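Local coordinates for protein phenol hydroxylase component phN (Pseudomonas stutzeri, PDB 3U52) that probably serves as the diiron-bearing, oxygen-activating subunit of a multicomponent phenol hydroxylase, which hydroxylates phenol to catechol, at residues A[398-403]-A[427-432]; A[173-178]-A[270-275]; A[418-423]-A[432-437]. All blocks are in the same frame, centred on the assembly; numbering follows the deposited sequence.

Interaction 1: A[398-403]-A[427-432]; sequences LCQVCQ and ERYHFC. With ZN (zinc ion), chain I.
Cys399, Cys402 and Cys432 bind one zinc ion, Cys399 SG and Cys432 SG each at 2.4 Å from it, and Cys436 completes the four-sulfur site. The turn 399-402 has the form of a zinc knuckle. Cys399 SG accepts from Val401 N at 3.5 Å and from Cys402 N more weakly; across the contact it takes Cys432 N (3.4 Å, 152°). These N-H groups probably offset part of the thiolate charge. Gln400 N gives a straighter bond to His430 O (2.8 Å, 159°), tying the knuckle to strand 427-431. Phe431 CB lies 4.1 Å from Cys399 SG, which sits near the ring plane. With CG anti to the carbonyl carbon (chi1 -48°), CD1 swings back to the knuckle and meets Gln400 CB; CE1, one atom farther out, comes within 3.6 Å of Gln400 CB and 4.0 Å of Val401 CG2. Cut back to alanine, Phe431 would no longer reach Gln400 CB and Val401 CG2, and a gap would probably open beside the zinc site. Phe440 of helix 434-442 and Ile422 of strand 417-424 meet the Phe431 ring, and Val401 rests on the same helix, placing the knuckle against both hairpin and helix.

Interaction 2: A[173-178]-A[270-275]; sequences SVPKSF and FRLLSL
Pro175 and Leu272 face each other where helices 173-184 and 254-283 pack, their CA atoms 6.2 Å apart. The axes of the two short segments approach to 9.7 Å and run roughly antiparallel, with a signed crossing angle of -147°. This is an antiparallel helix pair inside the largely helical hydroxylase fold, next to helix 187-216, which carries Glu199 of the diiron site. Pro175 stands in the first turn of its helix, where a backbone nitrogen without a hydrogen costs no helical bond.

Leu272 holds the two segments together with a forked tip. Its CG stands opposite the backbone N (chi1 175°), which sends both methyls across to the other helix. CD1 settles on the proline, 3.6 Å from Pro175 CA, with Pro175 CB a little farther off and Val174 CG1 only loosely touching. The other branch, CD2, lies over a face of the Phe178 ring. One turn along, Leu275 brings its CD1 to 4.0 Å from Pro175 CD, the two side chains crossing at about a right angle. The contact is wholly apolar and buried. Trp265 meets the Phe178 ring edge-to-face, and Phe198 touches both Phe178 and Leu272. Leu272 also comes close to a bound xenon, and Leu273 beside it lines a xenon pocket with Phe198 and Gly269.

Within the first helix, Ser173 O accepts from both Ser177 N and Ser177 OG, the hydroxyl tilted somewhat from the carbonyl plane; Arg268 is a further partner of that hydroxyl. Leu272 CD2 makes a CH-pi contact, 3.7 Å from the centroid of the Phe178 ring and 12° off its normal, so the methyl stands almost directly above the centre.

Interaction 3: A[418-423]-A[432-437]; sequences SHRQIE and CSDGCC. With ZN (zinc ion), chain I; GOL (glycerol), chain N.
Ser418 and His419, at the irregular start of strand 417-424, pass close to the chain entering helix 434-442, with CA atoms 5.3 Å apart for Ser418 and Ser433 and 4.9 Å for His419 and Cys432. Ser418 OG donates to Cys432 O in the carbonyl plane, at an unusually short 2.5 Å whose exact value is doubtful, and accepts from O1 of a glycerol, probably a crystallisation additive, at 2.8 Å. Farther along the strand, Arg420 reaches over the start of the helix. Its CG lies 3.8 Å from Ser433 C, and a bend at chi2 (-68°) brings the guanidinium round to Asp434. Arg420 NE bonds Asp434 OD1 at 2.9 Å (158°) in a salt bridge, supplemented weakly by Arg420 NH2 to Asp434 OD2. The acceptor lies in the plane of the guanidinium, at its edge, yet is approached from above its carboxylate, the two planes standing 60° apart. Arg420 NH1 bonds His419 O and forms a salt bridge with Glu410, so several bonds limit the guanidinium's rotation. Ser433 is the N-cap of the helix, its OG accepting from Cys436 N at 3.3 Å. Cys432 and Cys436, just before and within the first helical turn, supply two of the four zinc ligands; a knuckle, a hairpin and a metal-binding helix start are consistent with a treble-clef zinc finger of the YHS kind.

In the fold
Along the chain, interaction 2 comes first: helix 254-283 returns to helix 173-184 and closes a loop of about ninety residues, nearly all helical, that includes helices 187-216 and 220-250 of the diiron site. Only afterwards does interaction 1 open, at 398-403. Interaction 3 starts within its loop, at 418-423, and ends beyond it at 432-437, so the two cross; they share Cys432, the zinc ion and the hairpin of strands 417-424 and 427-431. The zinc domain is joined to the helix pair where Gln403 OE1 meets Ser173 OG at 2.8 Å, where Cys402 packs on Val174, and where Arg271 lies against Cys432 and Ser433.

Interaction 1: A[398-403]-A[427-432]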
ATOM      1  N   LEU A 398      40.621  10.082  21.027  1.00 20.05           N
ATOM      2  CA  LEU A 398      39.979   9.905  19.741  1.00 19.56           C
ATOM      3  C   LEU A 398      41.032  10.010  18.639  1.00 20.90           C
ATOM      4  O   LEU A 398      42.017  10.776  18.787  1.00 21.81           O
ATOM      5  CB  LEU A 398      38.927  11.020  19.525  1.00 19.43           C
ATOM      6  CG  LEU A 398      37.752  11.103  20.510  1.00 17.19           C
ATOM      7  CD1 LEU A 398      36.758  12.146  19.984  1.00 16.56           C
ATOM      8  CD2 LEU A 398      37.091   9.731  20.661  1.00 17.46           C
ATOM      9  N   CYS A 399      40.826   9.274  17.532  1.00 19.12           N
ATOM     10  CA  CYS A 399      41.682   9.418  16.355  1.00 18.02           C
ATOM     11  C   CYS A 399      41.468  10.778  15.701  1.00 18.10           C
ATOM     12  O   CYS A 399      40.337  11.173  15.472  1.00 15.23           O
ATOM     13  CB  CYS A 399      41.341   8.346  15.318  1.00 17.33           C
ATOM     14  SG  CYS A 399      42.358   8.329  13.827  1.00 16.67           S
ATOM     15  N   GLN A 400      42.570  11.446  15.318  1.00 17.57           N
ATOM     16  CA  GLN A 400      42.496  12.757  14.687  1.00 18.32           C
ATOM     17  C   GLN A 400      41.723  12.707  13.317  1.00 19.45           C
ATOM     18  O   GLN A 400      41.203  13.731  12.841  1.00 19.67           O
ATOM     19  CB  GLN A 400      43.923  13.305  14.454  1.00 18.11           C
ATOM     20  CG  GLN A 400      43.968  14.820  13.951  1.00 15.81           C
ATOM     21  CD  GLN A 400      43.379  15.772  14.976  1.00 18.58           C
ATOM     22  OE1 GLN A 400      42.676  16.768  14.654  1.00 22.58           O
ATOM     23  NE2 GLN A 400      43.702  15.528  16.194  1.00 12.21           N
ATOM     24  N   VAL A 401      41.639  11.531  12.705  1.00 18.54           N
ATOM     25  CA  VAL A 401      41.078  11.435  11.324  1.00 18.05           C
ATOM     26  C   VAL A 401      39.663  10.837  11.391  1.00 18.40           C
ATOM     27  O   VAL A 401      38.696  11.513  11.047  1.00 19.69           O
ATOM     28  CB  VAL A 401      42.006  10.667  10.334  1.00 17.65           C
ATOM     29  CG1 VAL A 401      41.298  10.370   9.001  1.00 18.89           C
ATOM     30  CG2 VAL A 401      43.350  11.446  10.089  1.00 17.89           C
ATOM     31  N   CYS A 402      39.522   9.621  11.901  1.00 18.22           N
ATOM     32  CA  CYS A 402      38.222   8.921  11.786  1.00 18.12           C
ATOM     33  C   CYS A 402      37.367   9.258  12.970  1.00 18.47           C
ATOM     34  O   CYS A 402      36.139   9.072  12.908  1.00 18.24           O
ATOM     35  CB  CYS A 402      38.408   7.381  11.602  1.00 17.43           C
ATOM     36  SG  CYS A 402      39.041   6.504  13.059  1.00 16.82           S
ATOM     37  N   GLN A 403      38.007   9.853  14.004  1.00 17.29           N
ATOM     38  CA  GLN A 403      37.409  10.212  15.308  1.00 18.11           C
ATOM     39  C   GLN A 403      36.802   9.125  16.158  1.00 17.34           C
ATOM     40  O   GLN A 403      36.156   9.441  17.126  1.00 15.78           O
ATOM     41  CB  GLN A 403      36.436  11.402  15.212  1.00 18.34           C
ATOM     42  CG  GLN A 403      37.073  12.516  14.303  1.00 20.41           C
ATOM     43  CD  GLN A 403      36.221  13.731  14.174  1.00 21.71           C
ATOM     44  OE1 GLN A 403      35.254  13.899  14.921  1.00 24.50           O
ATOM     45  NE2 GLN A 403      36.558  14.597  13.224  1.00 22.06           N
ATOM     46  N   GLU A 427      53.029  20.571  17.028  1.00 25.68           N
ATOM     47  CA  GLU A 427      51.847  20.085  17.759  1.00 24.96           C
ATOM     48  C   GLU A 427      51.821  18.555  17.655  1.00 22.60           C
ATOM     49  O   GLU A 427      52.328  18.025  16.710  1.00 23.50           O
ATOM     50  CB  GLU A 427      50.545  20.659  17.143  1.00 25.92           C
ATOM     51  CG  GLU A 427      50.283  22.207  17.414  1.00 31.13           C
ATOM     52  CD  GLU A 427      49.810  22.480  18.833  1.00 37.39           C
ATOM     53  OE1 GLU A 427      49.225  21.557  19.463  1.00 44.61           O
ATOM     54  OE2 GLU A 427      50.018  23.612  19.358  1.00 44.05           O
ATOM     55  N   ARG A 428      51.209  17.850  18.592  1.00 20.71           N
ATOM     56  CA  ARG A 428      51.231  16.387  18.552  1.00 19.54           C
ATOM     57  C   ARG A 428      49.820  15.952  18.118  1.00 19.07           C
ATOM     58  O   ARG A 428      48.839  16.587  18.518  1.00 17.63           O
ATOM     59  CB  ARG A 428      51.542  15.780  19.912  1.00 19.58           C
ATOM     60  CG  ARG A 428      52.827  16.375  20.625  1.00 22.88           C
ATOM     61  CD  ARG A 428      53.148  15.543  21.868  1.00 26.31           C
ATOM     62  NE  ARG A 428      54.396  16.020  22.441  1.00 29.56           N
ATOM     63  CZ  ARG A 428      55.615  15.714  21.981  1.00 30.62           C
ATOM     64  NH1 ARG A 428      55.786  14.888  20.967  1.00 26.64           N
ATOM     65  NH2 ARG A 428      56.680  16.236  22.576  1.00 31.44           N
ATOM     66  N   TYR A 429      49.745  14.899  17.327  1.00 17.26           N
ATOM     67  CA  TYR A 429      48.443  14.371  16.832  1.00 18.53           C
ATOM     68  C   TYR A 429      48.514  12.883  16.976  1.00 18.64           C
ATOM     69  O   TYR A 429      49.610  12.315  16.844  1.00 19.40           O
ATOM     70  CB  TYR A 429      48.174  14.731  15.367  1.00 17.19           C
ATOM     71  CG  TYR A 429      48.075  16.224  15.210  1.00 17.49           C
ATOM     72  CD1 TYR A 429      46.916  16.915  15.556  1.00 16.19           C
ATOM     73  CD2 TYR A 429      49.192  16.956  14.770  1.00 20.46           C
ATOM     74  CE1 TYR A 429      46.851  18.340  15.452  1.00 17.93           C
ATOM     75  CE2 TYR A 429      49.160  18.358  14.699  1.00 20.85           C
ATOM     76  CZ  TYR A 429      47.996  19.029  15.051  1.00 21.36           C
ATOM     77  OH  TYR A 429      47.974  20.388  14.910  1.00 18.31           O
ATOM     78  N   HIS A 430      47.353  12.269  17.218  1.00 17.81           N
ATOM     79  CA  HIS A 430      47.243  10.826  17.473  1.00 17.63           C
ATOM     80  C   HIS A 430      46.208  10.162  16.542  1.00 18.42           C
ATOM     81  O   HIS A 430      45.180  10.781  16.165  1.00 17.84           O
ATOM     82  CB  HIS A 430      46.842  10.568  18.929  1.00 17.70           C
ATOM     83  CG  HIS A 430      47.781  11.204  19.919  1.00 21.49           C
ATOM     84  ND1 HIS A 430      48.806  10.507  20.516  1.00 23.07           N
ATOM     85  CD2 HIS A 430      47.923  12.494  20.311  1.00 22.59           C
ATOM     86  CE1 HIS A 430      49.499  11.327  21.291  1.00 24.97           C
ATOM     87  NE2 HIS A 430      48.986  12.538  21.181  1.00 24.71           N
ATOM     88  N   PHE A 431      46.460   8.882  16.249  1.00 18.32           N
ATOM     89  CA  PHE A 431      45.672   8.074  15.285  1.00 17.32           C
ATOM     90  C   PHE A 431      45.398   6.674  15.832  1.00 17.70           C
ATOM     91  O   PHE A 431      46.153   6.179  16.673  1.00 17.98           O
ATOM     92  CB  PHE A 431      46.429   7.989  13.947  1.00 16.48           C
ATOM     93  CG  PHE A 431      46.924   9.322  13.486  1.00 17.09           C
ATOM     94  CD1 PHE A 431      46.046  10.242  12.911  1.00 15.72           C
ATOM     95  CD2 PHE A 431      48.231   9.719  13.754  1.00 17.35           C
ATOM     96  CE1 PHE A 431      46.496  11.547  12.562  1.00 16.83           C
ATOM     97  CE2 PHE A 431      48.708  11.016  13.359  1.00 16.86           C
ATOM     98  CZ  PHE A 431      47.840  11.918  12.800  1.00 17.29           C
ATOM     99  N   CYS A 432      44.355   6.019  15.302  1.00 18.93           N
ATOM    100  CA  CYS A 432      44.021   4.641  15.715  1.00 17.06           C
ATOM    101  C   CYS A 432      44.836   3.569  14.936  1.00 17.32           C
ATOM    102  O   CYS A 432      44.771   2.374  15.298  1.00 18.86           O
ATOM    103  CB  CYS A 432      42.543   4.408  15.453  1.00 16.54           C
ATOM    104  SG  CYS A 432      42.136   4.507  13.670  1.00 17.67           S
TER
HETATM  105 ZN    ZN I 514      41.284   6.508  12.740  1.00 19.70          ZN

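Interaction 2: A[173-178]-A[270-275]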
ATOM      1  N   SER A 173      30.092  11.941  15.597  1.00 17.93           N
ATOM      2  CA  SER A 173      31.130  12.631  14.809  1.00 19.39           C
ATOM      3  C   SER A 173      31.876  11.717  13.800  1.00 18.68           C
ATOM      4  O   SER A 173      32.482  12.226  12.857  1.00 18.60           O
ATOM      5  CB  SER A 173      32.133  13.380  15.699  1.00 19.38           C
ATOM      6  OG  SER A 173      33.157  12.451  16.163  1.00 22.01           O
ATOM      7  N   VAL A 174      31.854  10.388  14.016  1.00 18.66           N
ATOM      8  CA  VAL A 174      32.375   9.394  13.050  1.00 18.24           C
ATOM      9  C   VAL A 174      31.663   9.477  11.693  1.00 18.44           C
ATOM     10  O   VAL A 174      32.318   9.796  10.680  1.00 18.61           O
ATOM     11  CB  VAL A 174      32.359   7.965  13.648  1.00 17.85           C
ATOM     12  CG1 VAL A 174      33.032   7.003  12.761  1.00 20.24           C
ATOM     13  CG2 VAL A 174      33.000   7.964  15.074  1.00 17.69           C
ATOM     14  N   PRO A 175      30.334   9.172  11.616  1.00 18.31           N
ATOM     15  CA  PRO A 175      29.689   9.438  10.317  1.00 17.73           C
ATOM     16  C   PRO A 175      29.701  10.893   9.850  1.00 16.83           C
ATOM     17  O   PRO A 175      29.863  11.127   8.659  1.00 17.63           O
ATOM     18  CB  PRO A 175      28.208   9.035  10.555  1.00 17.77           C
ATOM     19  CG  PRO A 175      28.061   8.889  12.019  1.00 18.10           C
ATOM     20  CD  PRO A 175      29.406   8.533  12.566  1.00 17.59           C
ATOM     21  N   LYS A 176      29.511  11.853  10.755  1.00 16.48           N
ATOM     22  CA  LYS A 176      29.500  13.267  10.370  1.00 17.82           C
ATOM     23  C   LYS A 176      30.816  13.733   9.708  1.00 18.93           C
ATOM     24  O   LYS A 176      30.788  14.318   8.604  1.00 19.74           O
ATOM     25  CB  LYS A 176      29.148  14.155  11.560  1.00 16.88           C
ATOM     26  CG  LYS A 176      28.793  15.606  11.141  1.00 19.88           C
ATOM     27  CD  LYS A 176      28.522  16.431  12.373  1.00 22.10           C
ATOM     28  CE  LYS A 176      28.795  17.921  12.145  1.00 24.30           C
ATOM     29  NZ  LYS A 176      27.797  18.541  11.250  1.00 28.11           N
ATOM     30  N   SER A 177      31.956  13.463  10.353  1.00 17.86           N
ATOM     31  CA  SER A 177      33.222  13.882   9.774  1.00 18.32           C
ATOM     32  C   SER A 177      33.571  13.121   8.478  1.00 17.16           C
ATOM     33  O   SER A 177      34.245  13.670   7.600  1.00 17.79           O
ATOM     34  CB  SER A 177      34.376  13.796  10.801  1.00 19.20           C
ATOM     35  OG  SER A 177      34.693  12.446  11.076  1.00 19.57           O
ATOM     36  N   PHE A 178      33.117  11.870   8.338  1.00 16.81           N
ATOM     37  CA  PHE A 178      33.257  11.112   7.056  1.00 16.35           C
ATOM     38  C   PHE A 178      32.619  11.898   5.921  1.00 16.69           C
ATOM     39  O   PHE A 178      33.237  12.148   4.859  1.00 15.89           O
ATOM     40  CB  PHE A 178      32.558   9.710   7.155  1.00 16.75           C
ATOM     41  CG  PHE A 178      32.589   8.933   5.870  1.00 18.30           C
ATOM     42  CD1 PHE A 178      31.590   9.089   4.927  1.00 19.64           C
ATOM     43  CD2 PHE A 178      33.607   8.004   5.627  1.00 18.01           C
ATOM     44  CE1 PHE A 178      31.634   8.369   3.707  1.00 21.08           C
ATOM     45  CE2 PHE A 178      33.662   7.236   4.418  1.00 18.65           C
ATOM     46  CZ  PHE A 178      32.717   7.448   3.458  1.00 18.44           C
ATOM     47  N   PHE A 270      35.972   1.871   5.704  1.00 18.40           N
ATOM     48  CA  PHE A 270      36.146   0.737   6.636  1.00 18.03           C
ATOM     49  C   PHE A 270      35.904   1.164   8.130  1.00 18.21           C
ATOM     50  O   PHE A 270      35.230   0.462   8.917  1.00 15.98           O
ATOM     51  CB  PHE A 270      37.575   0.147   6.445  1.00 18.21           C
ATOM     52  CG  PHE A 270      37.964  -0.836   7.499  1.00 18.47           C
ATOM     53  CD1 PHE A 270      37.189  -1.957   7.745  1.00 18.73           C
ATOM     54  CD2 PHE A 270      39.121  -0.643   8.241  1.00 18.56           C
ATOM     55  CE1 PHE A 270      37.593  -2.903   8.736  1.00 20.56           C
ATOM     56  CE2 PHE A 270      39.515  -1.568   9.213  1.00 20.60           C
ATOM     57  CZ  PHE A 270      38.740  -2.687   9.451  1.00 19.31           C
ATOM     58  N   ARG A 271      36.448   2.326   8.522  1.00 16.91           N
ATOM     59  CA  ARG A 271      36.266   2.823   9.890  1.00 16.40           C
ATOM     60  C   ARG A 271      34.796   3.173  10.117  1.00 17.30           C
ATOM     61  O   ARG A 271      34.231   2.873  11.164  1.00 16.67           O
ATOM     62  CB  ARG A 271      37.228   4.000  10.196  1.00 15.36           C
ATOM     63  CG  ARG A 271      38.670   3.472  10.399  1.00 14.37           C
ATOM     64  CD  ARG A 271      38.689   2.580  11.649  1.00 15.99           C
ATOM     65  NE  ARG A 271      40.058   2.375  12.172  1.00 18.37           N
ATOM     66  CZ  ARG A 271      40.597   1.195  12.454  1.00 17.20           C
ATOM     67  NH1 ARG A 271      39.938   0.055  12.241  1.00 20.70           N
ATOM     68  NH2 ARG A 271      41.817   1.148  12.932  1.00 15.84           N
ATOM     69  N   LEU A 272      34.163   3.791   9.131  1.00 18.28           N
ATOM     70  CA  LEU A 272      32.753   4.132   9.311  1.00 20.09           C
ATOM     71  C   LEU A 272      31.907   2.826   9.544  1.00 20.79           C
ATOM     72  O   LEU A 272      31.043   2.767  10.421  1.00 18.84           O
ATOM     73  CB  LEU A 272      32.273   4.886   8.075  1.00 19.87           C
ATOM     74  CG  LEU A 272      30.791   5.224   8.048  1.00 22.44           C
ATOM     75  CD1 LEU A 272      30.366   6.017   9.330  1.00 22.81           C
ATOM     76  CD2 LEU A 272      30.533   5.989   6.814  1.00 21.27           C
ATOM     77  N   LEU A 273      32.193   1.788   8.773  1.00 21.96           N
ATOM     78  CA  LEU A 273      31.437   0.511   8.830  1.00 24.19           C
ATOM     79  C   LEU A 273      31.634  -0.325  10.098  1.00 27.12           C
ATOM     80  O   LEU A 273      30.848  -1.260  10.390  1.00 28.00           O
ATOM     81  CB  LEU A 273      31.842  -0.378   7.655  1.00 24.19           C
ATOM     82  CG  LEU A 273      31.336   0.070   6.306  1.00 23.08           C
ATOM     83  CD1 LEU A 273      32.073  -0.779   5.232  1.00 23.87           C
ATOM     84  CD2 LEU A 273      29.803  -0.119   6.265  1.00 23.37           C
ATOM     85  N   SER A 274      32.688  -0.028  10.843  1.00 28.52           N
ATOM     86  CA  SER A 274      32.851  -0.635  12.153  1.00 29.45           C
ATOM     87  C   SER A 274      31.576  -0.475  13.029  1.00 29.16           C
ATOM     88  O   SER A 274      31.237  -1.379  13.768  1.00 29.44           O
ATOM     89  CB  SER A 274      34.139  -0.161  12.841  1.00 30.22           C
ATOM     90  OG  SER A 274      34.038   1.118  13.458  1.00 30.98           O
ATOM     91  N   LEU A 275      30.838   0.628  12.888  1.00 28.80           N
ATOM     92  CA  LEU A 275      29.543   0.790  13.531  1.00 27.04           C
ATOM     93  C   LEU A 275      28.484  -0.256  13.143  1.00 26.61           C
ATOM     94  O   LEU A 275      27.665  -0.649  13.992  1.00 26.45           O
ATOM     95  CB  LEU A 275      28.980   2.176  13.213  1.00 28.50           C
ATOM     96  CG  LEU A 275      29.654   3.363  13.881  1.00 31.40           C
ATOM     97  CD1 LEU A 275      28.968   4.671  13.382  1.00 37.28           C
ATOM     98  CD2 LEU A 275      29.609   3.214  15.410  1.00 34.35           C
TER

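Interaction 3: A[418-423]-A[432-437]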
ATOM      1  N   SER A 418      46.761  -0.286  18.368  1.00 18.55           N
ATOM      2  CA  SER A 418      47.526   0.129  17.157  1.00 18.42           C
ATOM      3  C   SER A 418      47.654   1.651  17.098  1.00 19.23           C
ATOM      4  O   SER A 418      47.653   2.237  16.022  1.00 20.42           O
ATOM      5  CB  SER A 418      46.914  -0.379  15.861  1.00 18.52           C
ATOM      6  OG  SER A 418      45.554   0.028  15.775  1.00 18.50           O
ATOM      7  N   HIS A 419      47.775   2.266  18.266  1.00 18.67           N
ATOM      8  CA  HIS A 419      48.012   3.725  18.388  1.00 21.42           C
ATOM      9  C   HIS A 419      49.229   4.156  17.566  1.00 20.78           C
ATOM     10  O   HIS A 419      50.251   3.438  17.529  1.00 19.78           O
ATOM     11  CB  HIS A 419      48.136   4.152  19.881  1.00 20.93           C
ATOM     12  CG  HIS A 419      48.637   5.561  20.101  1.00 25.68           C
ATOM     13  ND1 HIS A 419      49.980   5.866  20.199  1.00 26.25           N
ATOM     14  CD2 HIS A 419      47.974   6.744  20.194  1.00 24.78           C
ATOM     15  CE1 HIS A 419      50.125   7.174  20.343  1.00 26.40           C
ATOM     16  NE2 HIS A 419      48.925   7.729  20.357  1.00 27.46           N
ATOM     17  N   ARG A 420      49.098   5.325  16.905  1.00 20.15           N
ATOM     18  CA  ARG A 420      50.227   6.003  16.247  1.00 20.26           C
ATOM     19  C   ARG A 420      50.185   7.474  16.630  1.00 20.84           C
ATOM     20  O   ARG A 420      49.085   8.020  16.951  1.00 20.47           O
ATOM     21  CB  ARG A 420      50.136   5.879  14.721  1.00 20.97           C
ATOM     22  CG  ARG A 420      50.086   4.469  14.175  1.00 21.15           C
ATOM     23  CD  ARG A 420      51.402   3.719  14.396  1.00 24.99           C
ATOM     24  NE  ARG A 420      51.279   2.354  13.857  1.00 23.98           N
ATOM     25  CZ  ARG A 420      51.013   1.253  14.571  1.00 24.83           C
ATOM     26  NH1 ARG A 420      50.832   1.270  15.890  1.00 25.33           N
ATOM     27  NH2 ARG A 420      50.924   0.102  13.944  1.00 31.65           N
ATOM     28  N   GLN A 421      51.359   8.127  16.645  1.00 21.78           N
ATOM     29  CA  GLN A 421      51.399   9.576  16.947  1.00 22.33           C
ATOM     30  C   GLN A 421      52.493  10.228  16.148  1.00 23.59           C
ATOM     31  O   GLN A 421      53.472   9.579  15.741  1.00 23.06           O
ATOM     32  CB  GLN A 421      51.523   9.910  18.452  1.00 24.01           C
ATOM     33  CG  GLN A 421      52.899   9.731  19.109  1.00 25.02           C
ATOM     34  CD  GLN A 421      52.873  10.079  20.573  1.00 30.14           C
ATOM     35  OE1 GLN A 421      52.686   9.202  21.416  1.00 33.52           O
ATOM     36  NE2 GLN A 421      53.023  11.361  20.892  1.00 25.68           N
ATOM     37  N   ILE A 422      52.317  11.509  15.915  1.00 24.16           N
ATOM     38  CA  ILE A 422      53.211  12.240  15.051  1.00 26.69           C
ATOM     39  C   ILE A 422      53.357  13.637  15.656  1.00 27.12           C
ATOM     40  O   ILE A 422      52.587  14.015  16.536  1.00 25.68           O
ATOM     41  CB  ILE A 422      52.640  12.182  13.591  1.00 27.82           C
ATOM     42  CG1 ILE A 422      53.612  11.521  12.592  1.00 32.63           C
ATOM     43  CG2 ILE A 422      51.767  13.402  13.198  1.00 27.91           C
ATOM     44  CD1 ILE A 422      54.534  12.465  11.724  1.00 38.44           C
ATOM     45  N   GLU A 423      54.405  14.345  15.247  1.00 27.62           N
ATOM     46  CA  GLU A 423      54.540  15.770  15.477  1.00 29.43           C
ATOM     47  C   GLU A 423      54.370  16.445  14.138  1.00 28.16           C
ATOM     48  O   GLU A 423      54.973  16.034  13.135  1.00 28.05           O
ATOM     49  CB  GLU A 423      55.921  16.093  16.026  1.00 29.93           C
ATOM     50  CG  GLU A 423      56.168  15.462  17.333  1.00 35.34           C
ATOM     51  CD  GLU A 423      57.516  15.828  17.880  1.00 45.49           C
ATOM     52  OE1 GLU A 423      57.717  17.034  18.218  1.00 49.26           O
ATOM     53  OE2 GLU A 423      58.370  14.910  17.973  1.00 49.09           O
ATOM     54  N   CYS A 432      44.355   6.019  15.302  1.00 18.93           N
ATOM     55  CA  CYS A 432      44.021   4.641  15.715  1.00 17.06           C
ATOM     56  C   CYS A 432      44.836   3.569  14.936  1.00 17.32           C
ATOM     57  O   CYS A 432      44.771   2.374  15.298  1.00 18.86           O
ATOM     58  CB  CYS A 432      42.543   4.408  15.453  1.00 16.54           C
ATOM     59  SG  CYS A 432      42.136   4.507  13.670  1.00 17.67           S
ATOM     60  N   SER A 433      45.551   3.968  13.888  1.00 16.67           N
ATOM     61  CA  SER A 433      46.144   3.044  12.928  1.00 17.38           C
ATOM     62  C   SER A 433      47.082   3.753  11.951  1.00 18.01           C
ATOM     63  O   SER A 433      47.077   4.973  11.859  1.00 17.55           O
ATOM     64  CB  SER A 433      45.040   2.438  12.073  1.00 17.38           C
ATOM     65  OG  SER A 433      44.314   3.520  11.462  1.00 19.67           O
ATOM     66  N   ASP A 434      47.834   2.959  11.179  1.00 19.57           N
ATOM     67  CA  ASP A 434      48.640   3.448  10.071  1.00 19.96           C
ATOM     68  C   ASP A 434      47.732   4.019   9.006  1.00 19.41           C
ATOM     69  O   ASP A 434      48.111   4.951   8.333  1.00 20.44           O
ATOM     70  CB  ASP A 434      49.479   2.329   9.458  1.00 20.47           C
ATOM     71  CG  ASP A 434      50.626   1.864  10.378  1.00 25.22           C
ATOM     72  OD1 ASP A 434      51.366   2.707  10.933  1.00 25.09           O
ATOM     73  OD2 ASP A 434      50.784   0.642  10.515  1.00 29.20           O
ATOM     74  N   GLY A 435      46.548   3.461   8.816  1.00 18.19           N
ATOM     75  CA  GLY A 435      45.719   3.907   7.696  1.00 17.53           C
ATOM     76  C   GLY A 435      45.293   5.355   7.876  1.00 17.31           C
ATOM     77  O   GLY A 435      45.351   6.138   6.937  1.00 19.67           O
ATOM     78  N   CYS A 436      44.899   5.706   9.101  1.00 15.81           N
ATOM     79  CA  CYS A 436      44.494   7.072   9.449  1.00 17.42           C
ATOM     80  C   CYS A 436      45.712   7.995   9.514  1.00 17.69           C
ATOM     81  O   CYS A 436      45.669   9.116   9.067  1.00 16.71           O
ATOM     82  CB  CYS A 436      43.740   7.059  10.758  1.00 17.09           C
ATOM     83  SG  CYS A 436      41.953   6.528  10.591  1.00 18.68           S
ATOM     84  N   CYS A 437      46.819   7.490  10.028  1.00 19.16           N
ATOM     85  CA  CYS A 437      48.071   8.247  10.003  1.00 19.36           C
ATOM     86  C   CYS A 437      48.435   8.692   8.590  1.00 18.63           C
ATOM     87  O   CYS A 437      48.753   9.861   8.379  1.00 18.89           O
ATOM     88  CB  CYS A 437      49.209   7.444  10.687  1.00 18.61           C
ATOM     89  SG  CYS A 437      50.690   8.498  10.963  1.00 27.15           S
TER
HETATM   90 ZN    ZN I 514      41.284   6.508  12.740  1.00 19.70          ZN
HETATM   91  C1  GOL N 519      43.648  -1.591  14.062  1.00 36.80           C
HETATM   92  O1  GOL N 519      43.968  -0.394  13.469  1.00 33.82           O
HETATM   93  C2  GOL N 519      43.583  -2.582  12.931  1.00 36.14           C
HETATM   94  O2  GOL N 519      44.263  -3.787  13.227  1.00 38.12           O
HETATM   95  C3  GOL N 519      42.173  -2.694  12.377  1.00 37.26           C
HETATM   96  O3  GOL N 519      41.192  -2.225  13.263  1.00 30.26           O